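Local coordinates for Mll2253 protein (Mesorhizobium loti, PDB 3Q63) that is of unknown function but belongs to the AHA1 family of the Bet v 1-like superfamily, many members of which enclose a hydrophobic ligand pocket, at residues His32-Glu35 with Glu36-Met39; Ile17-Pro20 with Pro21-Trp25. All coordinates share one frame; numbering follows the deposited sequence.

Interaction 1: residues His32-Glu35 with Glu36-Met39; sequences HLIE and EWLM
Ile34 and Trp37 meet in the last turn of helix 31-37, the second of two short helices between the first two strands of the Bet v 1-like fold, where the tryptophan side chain folds back over the backbone that precedes it. From CB the chain turns to place CG between its own N and carbonyl carbon (chi1 58°), and the indole is thereby directed back along the helix. Trp37 CG lies 4.0 Å from Ile34 O, which sits over one face of the ring system toward its rim. Trp37 CD1 comes to 3.2 Å from Leu33 O, an oblique approach. Next round the ring, Trp37 NE1 passes 3.5 Å from Ile34 CA but gives its hydrogen to Ala27 O in the preceding helix, while CZ2 makes a looser contact with Ile34 CG2. Were Trp37 replaced by an alanine, Ala27 O would probably lose this donor and a gap would open beside Ile34 and helix 118-141.

Ile34 O is gripped twice: Leu38 N donates at 2.7 Å in an i to i+4 helical bond, almost in line with the carbonyl (C=O...N angle 174°), and Trp37 N adds a weak i to i+3 bond. Ile34 and Leu38 run side by side, CG2 of the isoleucine 3.6 Å from CD2 of the leucine. On the exposed flank, one water donates to both His32 O and Glu36 OE1.

As the helix ends, Glu35 CA points its hydrogen at Met39 O. Trp37 and Leu38 rest on helix 118-141, Ile34 and Glu35 border strand 40-41, and selenomethionine Met39 packs on Ile53 of strand 50-54 and on Trp57 of the second subunit.

Interaction 2: residues Ile17-Pro20 with Pro21-Trp25; sequences ISHP and PEKLW
Pro20 O receives Leu24 N at 3.3 Å in a nearly straight bond (N-H...O 170°), lying in the carbonyl plane, and takes a weaker one from Lys23 N, so the backbone passes from extended chain into the first turn of helix 21-29. Pro20 is the N-cap, and Pro21 fills the first helical position, where a missing N-H costs no helical bond. This is the junction between the first strand and first helix of the Bet v 1-like fold. An inverse gamma turn centred on Ser18 changes the chain's direction just after the strand.

On one side the contact is apolar. Ile17 meets Leu24 at about a right angle, its CD1 methyl 3.7 Å from both CG and CD1 of the leucine. The isoleucine's CG1 is anti to its carbonyl carbon (chi1 -58°), the branch that carries CD1 to this meeting, while its CG2 lies at the edge of the His19 ring. Leu106 of strand 103-113 touches both Ile17 and Leu24.

Pro20 is exposed, and its ring leans on the start of Lys23, with Pro20 CG 4.0 Å from the lysine CB. The lysine chain then bends repeatedly and approaches the imidazole of the buried His19 obliquely. His19 NE2 is hydrogen-bonded to Asp140 OD1 of the C-terminal helix, which helps to hold the ring's rotation, and on its other nitrogen's side Lys23 NZ stands 3.6 Å from His19 ND1.

Following the chain from the N terminus, strand 9-17 leads into interaction 2, which closes the short turn into helix 21-29; helix 31-37 then follows, and interaction 1 closes its final turn before strand 40-41. The two contacts are in series, neither nested nor crossed, with centres about 15 Å apart and nearest atoms about 6 Å apart. In chain order they mark the entry to and exit from the helical pair that connects the two outermost strands of the chain's antiparallel sheet. Both also reach the long helix 118-141, where Leu135 touches Leu24 from interaction 2 and Trp37 from interaction 1, giving the two helices a shared neighbour.

Interaction 1: residues His32-Glu35 with Glu36-Met39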
ATOM      1  N   HIS B  32     -11.505  -2.992 -12.886  1.00 22.40           N
ATOM      2  CA  HIS B  32     -10.246  -3.072 -13.631  1.00 24.65           C
ATOM      3  C   HIS B  32      -9.599  -1.701 -13.816  1.00 24.03           C
ATOM      4  O   HIS B  32      -8.383  -1.597 -13.974  1.00 24.71           O
ATOM      5  CB  HIS B  32     -10.465  -3.747 -14.996  1.00 26.87           C
ATOM      6  CG  HIS B  32     -11.108  -2.861 -16.022  1.00 30.91           C
ATOM      7  ND1 HIS B  32     -12.411  -2.425 -15.924  1.00 32.73           N
ATOM      8  CD2 HIS B  32     -10.627  -2.351 -17.183  1.00 33.07           C
ATOM      9  CE1 HIS B  32     -12.710  -1.689 -16.981  1.00 32.59           C
ATOM     10  NE2 HIS B  32     -11.645  -1.629 -17.759  1.00 32.34           N
ATOM     11  N   LEU B  33     -10.420  -0.659 -13.804  1.00 21.78           N
ATOM     12  CA  LEU B  33      -9.933   0.707 -13.953  1.00 21.51           C
ATOM     13  C   LEU B  33      -9.458   1.227 -12.590  1.00 19.15           C
ATOM     14  O   LEU B  33      -8.410   1.848 -12.493  1.00 19.31           O
ATOM     15  CB  LEU B  33     -11.046   1.593 -14.523  1.00 21.91           C
ATOM     16  CG  LEU B  33     -10.957   2.058 -15.984  1.00 24.33           C
ATOM     17  CD1 LEU B  33     -10.340   0.997 -16.869  1.00 23.14           C
ATOM     18  CD2 LEU B  33     -12.353   2.437 -16.483  1.00 24.62           C
ATOM     19  N   ILE B  34     -10.233   0.964 -11.543  1.00 20.40           N
ATOM     20  CA  ILE B  34      -9.858   1.384 -10.196  1.00 19.11           C
ATOM     21  C   ILE B  34      -8.475   0.819  -9.859  1.00 19.25           C
ATOM     22  O   ILE B  34      -7.623   1.518  -9.317  1.00 20.01           O
ATOM     23  CB  ILE B  34     -10.875   0.883  -9.157  1.00 17.06           C
ATOM     24  CG1 ILE B  34     -12.232   1.536  -9.430  1.00 18.90           C
ATOM     25  CG2 ILE B  34     -10.376   1.195  -7.728  1.00 17.93           C
ATOM     26  CD1 ILE B  34     -13.374   1.010  -8.591  1.00 15.86           C
ATOM     27  N   GLU B  35      -8.255  -0.442 -10.205  1.00 17.86           N
ATOM     28  CA  GLU B  35      -6.982  -1.090  -9.929  1.00 20.69           C
ATOM     29  C   GLU B  35      -5.806  -0.405 -10.627  1.00 21.24           C
ATOM     30  O   GLU B  35      -4.666  -0.493 -10.169  1.00 19.98           O
ATOM     31  CB  GLU B  35      -7.037  -2.559 -10.354  1.00 22.60           C
ATOM     32  CG  GLU B  35      -5.756  -3.321 -10.053  1.00 26.32           C
ATOM     33  CD  GLU B  35      -5.774  -4.730 -10.605  1.00 28.93           C
ATOM     34  OE1 GLU B  35      -6.722  -5.477 -10.293  1.00 29.70           O
ATOM     35  OE2 GLU B  35      -4.837  -5.091 -11.352  1.00 32.63           O
ATOM     36  N   GLU B  36      -6.096   0.297 -11.717  1.00 20.49           N
ATOM     37  CA  GLU B  36      -5.077   0.982 -12.503  1.00 22.02           C
ATOM     38  C   GLU B  36      -4.491   2.214 -11.808  1.00 21.83           C
ATOM     39  O   GLU B  36      -3.302   2.489 -11.937  1.00 21.96           O
ATOM     40  CB  GLU B  36      -5.669   1.379 -13.858  1.00 25.64           C
ATOM     41  CG  GLU B  36      -4.706   1.270 -15.016  1.00 30.03           C
ATOM     42  CD  GLU B  36      -4.054  -0.101 -15.103  1.00 32.28           C
ATOM     43  OE1 GLU B  36      -4.784  -1.111 -15.226  1.00 34.28           O
ATOM     44  OE2 GLU B  36      -2.807  -0.166 -15.034  1.00 32.54           O
ATOM     45  N   TRP B  37      -5.319   2.962 -11.085  1.00 21.22           N
ATOM     46  CA  TRP B  37      -4.831   4.150 -10.393  1.00 19.55           C
ATOM     47  C   TRP B  37      -4.831   3.977  -8.884  1.00 19.72           C
ATOM     48  O   TRP B  37      -4.123   4.685  -8.168  1.00 21.32           O
ATOM     49  CB  TRP B  37      -5.660   5.386 -10.757  1.00 18.12           C
ATOM     50  CG  TRP B  37      -7.122   5.274 -10.449  1.00 17.41           C
ATOM     51  CD1 TRP B  37      -8.092   4.750 -11.259  1.00 14.82           C
ATOM     52  CD2 TRP B  37      -7.782   5.677  -9.244  1.00 18.52           C
ATOM     53  NE1 TRP B  37      -9.313   4.802 -10.633  1.00 14.04           N
ATOM     54  CE2 TRP B  37      -9.153   5.366  -9.396  1.00 17.17           C
ATOM     55  CE3 TRP B  37      -7.350   6.268  -8.049  1.00 19.12           C
ATOM     56  CZ2 TRP B  37     -10.094   5.625  -8.400  1.00 17.30           C
ATOM     57  CZ3 TRP B  37      -8.293   6.526  -7.052  1.00 20.64           C
ATOM     58  CH2 TRP B  37      -9.650   6.204  -7.237  1.00 20.95           C
ATOM     59  N   LEU B  38      -5.629   3.035  -8.396  1.00 17.70           N
ATOM     60  CA  LEU B  38      -5.698   2.782  -6.967  1.00 18.86           C
ATOM     61  C   LEU B  38      -4.992   1.456  -6.696  1.00 17.47           C
ATOM     62  O   LEU B  38      -3.771   1.423  -6.547  1.00 17.89           O
ATOM     63  CB  LEU B  38      -7.159   2.733  -6.522  1.00 18.46           C
ATOM     64  CG  LEU B  38      -7.385   2.722  -5.017  1.00 23.48           C
ATOM     65  CD1 LEU B  38      -6.865   4.020  -4.387  1.00 23.91           C
ATOM     66  CD2 LEU B  38      -8.860   2.559  -4.752  1.00 21.88           C
HETATM   67  N   MSE B  39      -5.758   0.369  -6.635  1.00 17.20           N
HETATM   68  CA  MSE B  39      -5.201  -0.968  -6.430  1.00 18.61           C
HETATM   69  C   MSE B  39      -6.296  -2.027  -6.500  1.00 19.44           C
HETATM   70  O   MSE B  39      -7.476  -1.707  -6.659  1.00 19.33           O
HETATM   71  CB  MSE B  39      -4.467  -1.059  -5.082  1.00 20.91           C
HETATM   72  CG  MSE B  39      -5.369  -1.027  -3.858  1.00 22.73           C
HETATM   73 SE   MSE B  39      -4.388  -0.779  -2.187  1.00 32.49          SE
HETATM   74  CE  MSE B  39      -4.374   1.158  -2.102  1.00 23.98           C
TER
HETATM   75  O   HOH W   1      -6.717  -3.411 -14.843  1.00 42.61           O

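Interaction 2: residues Ile17-Pro20 with Pro21-Trp25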
ATOM      1  N   ILE B  17     -10.080  18.024 -13.869  1.00 20.58           N
ATOM      2  CA  ILE B  17      -9.737  16.972 -14.822  1.00 23.13           C
ATOM      3  C   ILE B  17     -10.264  17.289 -16.215  1.00 22.73           C
ATOM      4  O   ILE B  17     -11.456  17.552 -16.395  1.00 23.49           O
ATOM      5  CB  ILE B  17     -10.301  15.602 -14.361  1.00 24.09           C
ATOM      6  CG1 ILE B  17      -9.741  15.256 -12.974  1.00 27.52           C
ATOM      7  CG2 ILE B  17      -9.933  14.516 -15.364  1.00 22.89           C
ATOM      8  CD1 ILE B  17     -10.220  13.920 -12.421  1.00 28.67           C
ATOM      9  N   SER B  18      -9.361  17.261 -17.192  1.00 21.41           N
ATOM     10  CA  SER B  18      -9.690  17.560 -18.581  1.00 23.67           C
ATOM     11  C   SER B  18     -10.360  16.403 -19.318  1.00 23.31           C
ATOM     12  O   SER B  18      -9.956  16.039 -20.426  1.00 23.90           O
ATOM     13  CB  SER B  18      -8.424  17.973 -19.337  1.00 26.02           C
ATOM     14  OG  SER B  18      -7.939  19.216 -18.864  1.00 32.43           O
ATOM     15  N   HIS B  19     -11.380  15.825 -18.694  1.00 20.47           N
ATOM     16  CA  HIS B  19     -12.125  14.724 -19.277  1.00 20.06           C
ATOM     17  C   HIS B  19     -13.571  14.876 -18.834  1.00 19.62           C
ATOM     18  O   HIS B  19     -13.850  15.473 -17.795  1.00 18.70           O
ATOM     19  CB  HIS B  19     -11.557  13.381 -18.802  1.00 19.37           C
ATOM     20  CG  HIS B  19     -10.161  13.127 -19.273  1.00 19.95           C
ATOM     21  ND1 HIS B  19      -9.881  12.608 -20.519  1.00 20.25           N
ATOM     22  CD2 HIS B  19      -8.963  13.396 -18.701  1.00 20.05           C
ATOM     23  CE1 HIS B  19      -8.573  12.574 -20.696  1.00 21.65           C
ATOM     24  NE2 HIS B  19      -7.992  13.048 -19.608  1.00 21.61           N
ATOM     25  N   PRO B  20     -14.511  14.365 -19.638  1.00 20.28           N
ATOM     26  CA  PRO B  20     -15.939  14.446 -19.318  1.00 21.50           C
ATOM     27  C   PRO B  20     -16.267  13.621 -18.085  1.00 21.58           C
ATOM     28  O   PRO B  20     -15.591  12.634 -17.794  1.00 21.59           O
ATOM     29  CB  PRO B  20     -16.615  13.924 -20.586  1.00 21.17           C
ATOM     30  CG  PRO B  20     -15.581  13.025 -21.188  1.00 22.85           C
ATOM     31  CD  PRO B  20     -14.305  13.801 -20.982  1.00 22.13           C
ATOM     32  N   PRO B  21     -17.312  14.019 -17.344  1.00 22.78           N
ATOM     33  CA  PRO B  21     -17.733  13.311 -16.129  1.00 24.46           C
ATOM     34  C   PRO B  21     -17.967  11.807 -16.313  1.00 25.12           C
ATOM     35  O   PRO B  21     -17.563  11.007 -15.465  1.00 24.23           O
ATOM     36  CB  PRO B  21     -18.998  14.069 -15.704  1.00 24.21           C
ATOM     37  CG  PRO B  21     -19.518  14.625 -17.001  1.00 26.76           C
ATOM     38  CD  PRO B  21     -18.262  15.093 -17.684  1.00 23.75           C
ATOM     39  N   GLU B  22     -18.588  11.416 -17.423  1.00 23.60           N
ATOM     40  CA  GLU B  22     -18.853   9.997 -17.676  1.00 23.83           C
ATOM     41  C   GLU B  22     -17.599   9.127 -17.677  1.00 22.75           C
ATOM     42  O   GLU B  22     -17.610   8.007 -17.163  1.00 22.09           O
ATOM     43  CB  GLU B  22     -19.587   9.817 -19.007  1.00 25.89           C
ATOM     44  CG  GLU B  22     -20.957  10.443 -19.015  1.00 26.78           C
ATOM     45  CD  GLU B  22     -20.890  11.953 -19.096  1.00 29.90           C
ATOM     46  OE1 GLU B  22     -21.829  12.620 -18.596  1.00 32.93           O
ATOM     47  OE2 GLU B  22     -19.904  12.469 -19.675  1.00 26.95           O
ATOM     48  N   LYS B  23     -16.530   9.647 -18.268  1.00 21.83           N
ATOM     49  CA  LYS B  23     -15.259   8.942 -18.343  1.00 22.29           C
ATOM     50  C   LYS B  23     -14.655   8.834 -16.942  1.00 20.07           C
ATOM     51  O   LYS B  23     -14.204   7.768 -16.526  1.00 17.24           O
ATOM     52  CB  LYS B  23     -14.314   9.708 -19.272  1.00 24.98           C
ATOM     53  CG  LYS B  23     -12.900   9.180 -19.351  1.00 30.61           C
ATOM     54  CD  LYS B  23     -12.739   8.212 -20.503  1.00 35.81           C
ATOM     55  CE  LYS B  23     -11.506   8.557 -21.328  1.00 38.76           C
ATOM     56  NZ  LYS B  23     -11.663   9.897 -21.970  1.00 39.89           N
ATOM     57  N   LEU B  24     -14.654   9.947 -16.219  1.00 18.64           N
ATOM     58  CA  LEU B  24     -14.125   9.968 -14.860  1.00 19.81           C
ATOM     59  C   LEU B  24     -14.929   8.971 -14.024  1.00 17.86           C
ATOM     60  O   LEU B  24     -14.364   8.157 -13.300  1.00 17.25           O
ATOM     61  CB  LEU B  24     -14.270  11.372 -14.257  1.00 20.67           C
ATOM     62  CG  LEU B  24     -13.207  11.882 -13.280  1.00 25.24           C
ATOM     63  CD1 LEU B  24     -13.776  13.059 -12.513  1.00 19.42           C
ATOM     64  CD2 LEU B  24     -12.778  10.781 -12.307  1.00 26.55           C
ATOM     65  N   TRP B  25     -16.255   9.031 -14.143  1.00 18.48           N
ATOM     66  CA  TRP B  25     -17.127   8.146 -13.380  1.00 18.09           C
ATOM     67  C   TRP B  25     -16.782   6.674 -13.560  1.00 19.62           C
ATOM     68  O   TRP B  25     -16.774   5.910 -12.589  1.00 20.55           O
ATOM     69  CB  TRP B  25     -18.597   8.373 -13.753  1.00 17.93           C
ATOM     70  CG  TRP B  25     -19.538   7.487 -12.978  1.00 19.48           C
ATOM     71  CD1 TRP B  25     -20.159   6.353 -13.426  1.00 19.16           C
ATOM     72  CD2 TRP B  25     -19.935   7.644 -11.609  1.00 19.44           C
ATOM     73  NE1 TRP B  25     -20.917   5.798 -12.423  1.00 17.33           N
ATOM     74  CE2 TRP B  25     -20.799   6.570 -11.298  1.00 19.21           C
ATOM     75  CE3 TRP B  25     -19.644   8.588 -10.615  1.00 20.05           C
ATOM     76  CZ2 TRP B  25     -21.377   6.416 -10.036  1.00 17.25           C
ATOM     77  CZ3 TRP B  25     -20.222   8.432  -9.359  1.00 19.80           C
ATOM     78  CH2 TRP B  25     -21.078   7.356  -9.083  1.00 19.12           C
TER